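Local coordinates for protein allergen Aed a 2 (Aedes aegypti, PDB 3DXL) that binds and sequesters biogenic amines and leukotrienes of the vertebrate host, and so modulates blood feeding by the female mosquito, at residues R176-L181 with C250-S255; T222-E227 with S254-D259. All blocks are in the same frame, centred on the assembly; numbering follows the deposited sequence.

In the fold
Both contacts lie in the half of the chain that holds the noradrenaline site, their centres about 13 Å apart, and they share Ser254 and Ser255, which lie in the link between helices 243-253 and 257-271. Contact 1 is partly buried and sets the loop after helix 172-175 against the C-terminal part of helix 243-253, close to the amine site. Contact 2 is more buried, away from the annotated sites, and joins the start of helix 223-234 to the turn that opens helix 257-271. Across both, the touching is apolar, without a hydrogen bond; polar groups serve the edge of contact 1 and the turn of contact 2. Leu251, next to Val252 in the chain, rests its CD2 on Leu225 of contact 2.

Contact 1: residues R176-L181 with C250-S255; sequences RQYTVL and CLVESS
Val252 sends its two methyls to different places on the loop 176-181, and this fork is the tight part of the contact. CG1, anti to the backbone N (chi1 167°), lies 3.6 Å from the carbonyl oxygen Tyr178 O. The same Val252 CG1 is 3.8 Å from Val180 CG2. The other branch, Val252 CG2, meets Tyr178 CD1 at 4.0 Å, approaching the ring obliquely. Val180 and Val252 run antiparallel as side chains, methyl beside methyl. Phe260 of helix 257-271 also packs on Val252, which is buried.

The contact loosens at Glu253, on the solvent side. Its extended chain only brings OE2 to 4.2 Å from Val180 CG2, and that carboxylate oxygen is engaged by Lys249 in a salt bridge. No hydrogen bond crosses between the segments.

Tyr178 has positive phi (67°) and is the C' residue of the Schellman motif that ends helix 172-175, with Thr179 N bonded to Gln174 O. From this turn its CB points toward helix 243-253, while the hydroxyl is hydrogen-bonded to Asp265, one of the residues that bind noradrenaline. A Schellman-capped helix end thus packs on a neighbouring helix at the border of the amine pocket of this odorant-binding-protein fold.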
loop_
_atom_site.group_PDB
_atom_site.type_symbol
_atom_site.label_atom_id
_atom_site.label_comp_id
_atom_site.label_asym_id
_atom_site.label_seq_id
_atom_site.Cartn_x
_atom_site.Cartn_y
_atom_site.Cartn_z
ATOM N N ARG A 176 -15.244 -14.682 -6.642
ATOM C CA ARG A 176 -15.058 -13.583 -7.584
ATOM C C ARG A 176 -16.380 -12.945 -7.986
ATOM O O ARG A 176 -16.393 -11.850 -8.548
ATOM C CB ARG A 176 -14.301 -14.040 -8.826
ATOM C CG ARG A 176 -12.845 -14.365 -8.571
ATOM C CD ARG A 176 -12.147 -14.614 -9.878
ATOM N NE ARG A 176 -10.728 -14.911 -9.694
ATOM C CZ ARG A 176 -9.879 -15.141 -10.689
ATOM N NH1 ARG A 176 -10.296 -15.101 -11.950
ATOM N NH2 ARG A 176 -8.606 -15.406 -10.422
ATOM N N GLN A 177 -17.481 -13.634 -7.692
ATOM C CA GLN A 177 -18.827 -13.093 -7.927
ATOM C C GLN A 177 -19.436 -12.493 -6.655
ATOM O O GLN A 177 -20.657 -12.307 -6.552
ATOM C CB GLN A 177 -19.741 -14.160 -8.540
ATOM C CG GLN A 177 -19.294 -14.627 -9.921
ATOM C CD GLN A 177 -20.218 -15.668 -10.509
ATOM O OE1 GLN A 177 -21.282 -15.343 -11.040
ATOM N NE2 GLN A 177 -19.820 -16.927 -10.413
ATOM N N TYR A 178 -18.574 -12.180 -5.691
ATOM C CA TYR A 178 -18.977 -11.484 -4.456
ATOM C C TYR A 178 -19.880 -12.302 -3.532
ATOM O O TYR A 178 -20.620 -11.744 -2.733
ATOM C CB TYR A 178 -19.588 -10.098 -4.752
ATOM C CG TYR A 178 -18.558 -9.097 -5.230
ATOM C CD1 TYR A 178 -17.733 -8.425 -4.322
ATOM C CD2 TYR A 178 -18.394 -8.835 -6.583
ATOM C CE1 TYR A 178 -16.779 -7.518 -4.751
ATOM C CE2 TYR A 178 -17.435 -7.928 -7.033
ATOM C CZ TYR A 178 -16.634 -7.260 -6.102
ATOM O OH TYR A 178 -15.674 -6.343 -6.502
ATOM N N THR A 179 -19.806 -13.624 -3.625
ATOM C CA THR A 179 -20.425 -14.477 -2.619
ATOM C C THR A 179 -19.600 -14.399 -1.339
ATOM O O THR A 179 -18.382 -14.609 -1.354
ATOM C CB THR A 179 -20.553 -15.926 -3.111
ATOM O OG1 THR A 179 -21.534 -15.953 -4.145
ATOM C CG2 THR A 179 -20.998 -16.858 -2.000
ATOM N N VAL A 180 -20.263 -14.082 -0.238
ATOM C CA VAL A 180 -19.606 -13.974 1.058
ATOM C C VAL A 180 -19.673 -15.311 1.789
ATOM O O VAL A 180 -20.702 -15.664 2.366
ATOM C CB VAL A 180 -20.239 -12.865 1.924
ATOM C CG1 VAL A 180 -19.504 -12.760 3.257
ATOM C CG2 VAL A 180 -20.217 -11.507 1.197
ATOM N N LEU A 181 -18.587 -16.070 1.732
ATOM C CA LEU A 181 -18.485 -17.329 2.454
ATOM C C LEU A 181 -18.299 -17.092 3.959
ATOM O O LEU A 181 -17.939 -15.984 4.382
ATOM C CB LEU A 181 -17.367 -18.199 1.869
ATOM C CG LEU A 181 -17.456 -18.488 0.364
ATOM C CD1 LEU A 181 -16.231 -19.244 -0.104
ATOM C CD2 LEU A 181 -18.723 -19.284 0.020
ATOM N N CYS A 250 -20.255 -6.590 5.177
ATOM C CA CYS A 250 -21.137 -5.462 5.409
ATOM C C CYS A 250 -21.292 -4.615 4.150
ATOM O O CYS A 250 -22.404 -4.296 3.743
ATOM C CB CYS A 250 -20.625 -4.621 6.575
ATOM S SG CYS A 250 -21.826 -3.475 7.271
ATOM N N LEU A 251 -20.172 -4.274 3.513
ATOM C CA LEU A 251 -20.205 -3.471 2.301
ATOM C C LEU A 251 -20.941 -4.180 1.163
ATOM O O LEU A 251 -21.770 -3.572 0.482
ATOM C CB LEU A 251 -18.791 -3.075 1.872
ATOM C CG LEU A 251 -18.172 -1.958 2.722
ATOM C CD1 LEU A 251 -16.659 -1.968 2.599
ATOM C CD2 LEU A 251 -18.740 -0.618 2.312
ATOM N N VAL A 252 -20.629 -5.462 0.972
ATOM C CA VAL A 252 -21.219 -6.264 -0.104
ATOM C C VAL A 252 -22.742 -6.409 0.030
ATOM O O VAL A 252 -23.450 -6.544 -0.969
ATOM C CB VAL A 252 -20.515 -7.658 -0.208
ATOM C CG1 VAL A 252 -21.302 -8.636 -1.099
ATOM C CG2 VAL A 252 -19.099 -7.483 -0.732
ATOM N N GLU A 253 -23.231 -6.363 1.265
ATOM C CA GLU A 253 -24.654 -6.537 1.549
ATOM C C GLU A 253 -25.391 -5.219 1.775
ATOM O O GLU A 253 -26.603 -5.221 2.002
ATOM C CB GLU A 253 -24.800 -7.481 2.739
ATOM C CG GLU A 253 -24.284 -8.893 2.410
ATOM C CD GLU A 253 -24.209 -9.847 3.598
ATOM O OE1 GLU A 253 -24.630 -9.481 4.716
ATOM O OE2 GLU A 253 -23.711 -10.978 3.406
ATOM N N SER A 254 -24.674 -4.098 1.669
ATOM C CA SER A 254 -25.207 -2.769 2.011
ATOM C C SER A 254 -25.883 -2.048 0.843
ATOM O O SER A 254 -25.837 -2.493 -0.293
ATOM C CB SER A 254 -24.072 -1.880 2.523
ATOM O OG SER A 254 -23.313 -1.396 1.430
ATOM N N SER A 255 -26.477 -0.890 1.139
ATOM C CA SER A 255 -27.082 -0.039 0.119
ATOM C C SER A 255 -26.074 0.615 -0.837
ATOM O O SER A 255 -26.475 1.249 -1.807
ATOM C CB SER A 255 -27.925 1.051 0.780
ATOM O OG SER A 255 -27.106 1.870 1.600
#

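Contact 2: residues T222-E227 with S254-D259; sequences TKALEE and SSVKDD. Unlike the reference sequence in segment 222-227: Glu227 (reference Lys).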
loop_
_atom_site.group_PDB
_atom_site.type_symbol
_atom_site.label_atom_id
_atom_site.label_comp_id
_atom_site.label_asym_id
_atom_site.label_seq_id
_atom_site.Cartn_x
_atom_site.Cartn_y
_atom_site.Cartn_z
ATOM N N THR A 222 -19.060 9.767 -1.807
ATOM C CA THR A 222 -18.723 8.966 -0.645
ATOM C C THR A 222 -19.585 9.225 0.587
ATOM O O THR A 222 -19.373 8.615 1.622
ATOM C CB THR A 222 -17.246 9.152 -0.272
ATOM O OG1 THR A 222 -17.005 10.538 -0.016
ATOM C CG2 THR A 222 -16.335 8.691 -1.413
ATOM N N LYS A 223 -20.566 10.121 0.488
ATOM C CA LYS A 223 -21.421 10.388 1.649
ATOM C C LYS A 223 -22.194 9.148 2.104
ATOM O O LYS A 223 -22.198 8.798 3.290
ATOM C CB LYS A 223 -22.373 11.566 1.397
ATOM C CG LYS A 223 -21.708 12.926 1.482
ATOM C CD LYS A 223 -22.708 14.052 1.213
ATOM C CE LYS A 223 -22.483 14.719 -0.149
ATOM N NZ LYS A 223 -23.286 14.188 -1.295
ATOM N N ALA A 224 -22.828 8.464 1.156
ATOM C CA ALA A 224 -23.585 7.265 1.485
ATOM C C ALA A 224 -22.652 6.176 2.024
ATOM O O ALA A 224 -22.980 5.500 2.985
ATOM C CB ALA A 224 -24.384 6.779 0.281
ATOM N N LEU A 225 -21.473 6.042 1.419
ATOM C CA LEU A 225 -20.476 5.085 1.884
ATOM C C LEU A 225 -20.089 5.330 3.339
ATOM O O LEU A 225 -20.021 4.410 4.138
ATOM C CB LEU A 225 -19.231 5.156 1.007
ATOM C CG LEU A 225 -17.987 4.431 1.532
ATOM C CD1 LEU A 225 -18.170 2.912 1.564
ATOM C CD2 LEU A 225 -16.765 4.795 0.708
ATOM N N GLU A 226 -19.846 6.591 3.680
ATOM C CA GLU A 226 -19.445 6.923 5.037
ATOM C C GLU A 226 -20.521 6.535 6.044
ATOM O O GLU A 226 -20.219 5.987 7.100
ATOM C CB GLU A 226 -19.115 8.408 5.165
ATOM C CG GLU A 226 -17.713 8.782 4.696
ATOM C CD GLU A 226 -17.164 10.036 5.387
ATOM O OE1 GLU A 226 -17.937 10.979 5.640
ATOM O OE2 GLU A 226 -15.951 10.077 5.678
ATOM N N GLU A 227 -21.781 6.800 5.701
ATOM C CA GLU A 227 -22.901 6.421 6.558
ATOM C C GLU A 227 -22.981 4.905 6.735
ATOM O O GLU A 227 -23.133 4.403 7.845
ATOM C CB GLU A 227 -24.209 6.971 5.989
ATOM C CG GLU A 227 -24.308 8.487 6.072
ATOM C CD GLU A 227 -25.436 9.078 5.247
ATOM O OE1 GLU A 227 -25.999 8.381 4.370
ATOM O OE2 GLU A 227 -25.747 10.263 5.473
ATOM N N SER A 254 -24.674 -4.098 1.669
ATOM C CA SER A 254 -25.207 -2.769 2.011
ATOM C C SER A 254 -25.883 -2.048 0.843
ATOM O O SER A 254 -25.837 -2.493 -0.293
ATOM C CB SER A 254 -24.072 -1.880 2.523
ATOM O OG SER A 254 -23.313 -1.396 1.430
ATOM N N SER A 255 -26.477 -0.890 1.139
ATOM C CA SER A 255 -27.082 -0.039 0.119
ATOM C C SER A 255 -26.074 0.615 -0.837
ATOM O O SER A 255 -26.475 1.249 -1.807
ATOM C CB SER A 255 -27.925 1.051 0.780
ATOM O OG SER A 255 -27.106 1.870 1.600
ATOM N N VAL A 256 -24.771 0.463 -0.577
ATOM C CA VAL A 256 -23.762 0.959 -1.522
ATOM C C VAL A 256 -23.069 -0.202 -2.240
ATOM O O VAL A 256 -22.012 -0.014 -2.837
ATOM C CB VAL A 256 -22.726 1.946 -0.874
ATOM C CG1 VAL A 256 -23.432 3.159 -0.301
ATOM C CG2 VAL A 256 -21.874 1.257 0.197
ATOM N N LYS A 257 -23.673 -1.393 -2.209
ATOM C CA LYS A 257 -22.999 -2.579 -2.733
ATOM C C LYS A 257 -22.558 -2.456 -4.183
ATOM O O LYS A 257 -21.468 -2.914 -4.531
ATOM C CB LYS A 257 -23.841 -3.841 -2.518
ATOM C CG LYS A 257 -25.174 -3.895 -3.263
ATOM C CD LYS A 257 -25.921 -5.212 -3.025
ATOM C CE LYS A 257 -26.571 -5.293 -1.658
ATOM N NZ LYS A 257 -27.716 -4.354 -1.542
ATOM N N ASP A 258 -23.384 -1.855 -5.038
ATOM C CA ASP A 258 -23.023 -1.741 -6.444
ATOM C C ASP A 258 -21.829 -0.818 -6.658
ATOM O O ASP A 258 -20.893 -1.173 -7.376
ATOM C CB ASP A 258 -24.224 -1.312 -7.288
ATOM C CG ASP A 258 -25.331 -2.351 -7.283
ATOM O OD1 ASP A 258 -25.022 -3.554 -7.397
ATOM O OD2 ASP A 258 -26.505 -1.955 -7.154
ATOM N N ASP A 259 -21.843 0.347 -6.016
ATOM C CA ASP A 259 -20.697 1.248 -6.055
ATOM C C ASP A 259 -19.462 0.601 -5.446
ATOM O O ASP A 259 -18.361 0.769 -5.971
ATOM C CB ASP A 259 -21.022 2.552 -5.328
ATOM C CG ASP A 259 -21.995 3.417 -6.089
ATOM O OD1 ASP A 259 -22.332 3.084 -7.242
ATOM O OD2 ASP A 259 -22.393 4.457 -5.534
#
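Chi1 of Val256, -60°, sets CG1 anti to the carbonyl carbon and puts CG2 between the backbone N and that carbon, with the two methyls at different parts of helix 223-234. CG1 goes to its exposed margin, touching Ala224 CB at 3.8 Å. Val256 CG1 also lies 3.9 Å from the backbone atom Leu225 N. CG2 faces the buried side, where Leu225 CD1 is a looser neighbour at 4.3 Å. Leu225, whose CG lies opposite its own N (chi1 168°), offers CD1 to the valine; Phe215 of helix 208-217 packs against it too. Val228, one turn further along helix 223-234, also touches Val256.

The valine is held in place by its own turn. Residues 254-257 form a type I beta turn, closed by Lys257 N to Ser254 O at 3.1 Å, and Val256 takes the N-cap position before helix 257-271. Ser254 OG adds an ST turn: it accepts from Val256 N at 3.1 Å, with an N-H...O angle of 154°, and the same hydroxyl donates to Leu251 O, tying the turn back to helix 243-253. Lys257 folds its chain over so that NZ comes within 2.9 Å of Ser254 O, from above the carbonyl plane and on the opposite face from Lys257 N. Two donors therefore grip that one oxygen.

Between the segments themselves nothing polar is exchanged. Attraction across the contact is dispersion and the burial of a few methyls, while the hydrogen bonds are spent on fixing the turn; this is consistent with a well-ordered link between two helices, which presents one branched apolar side chain to a third.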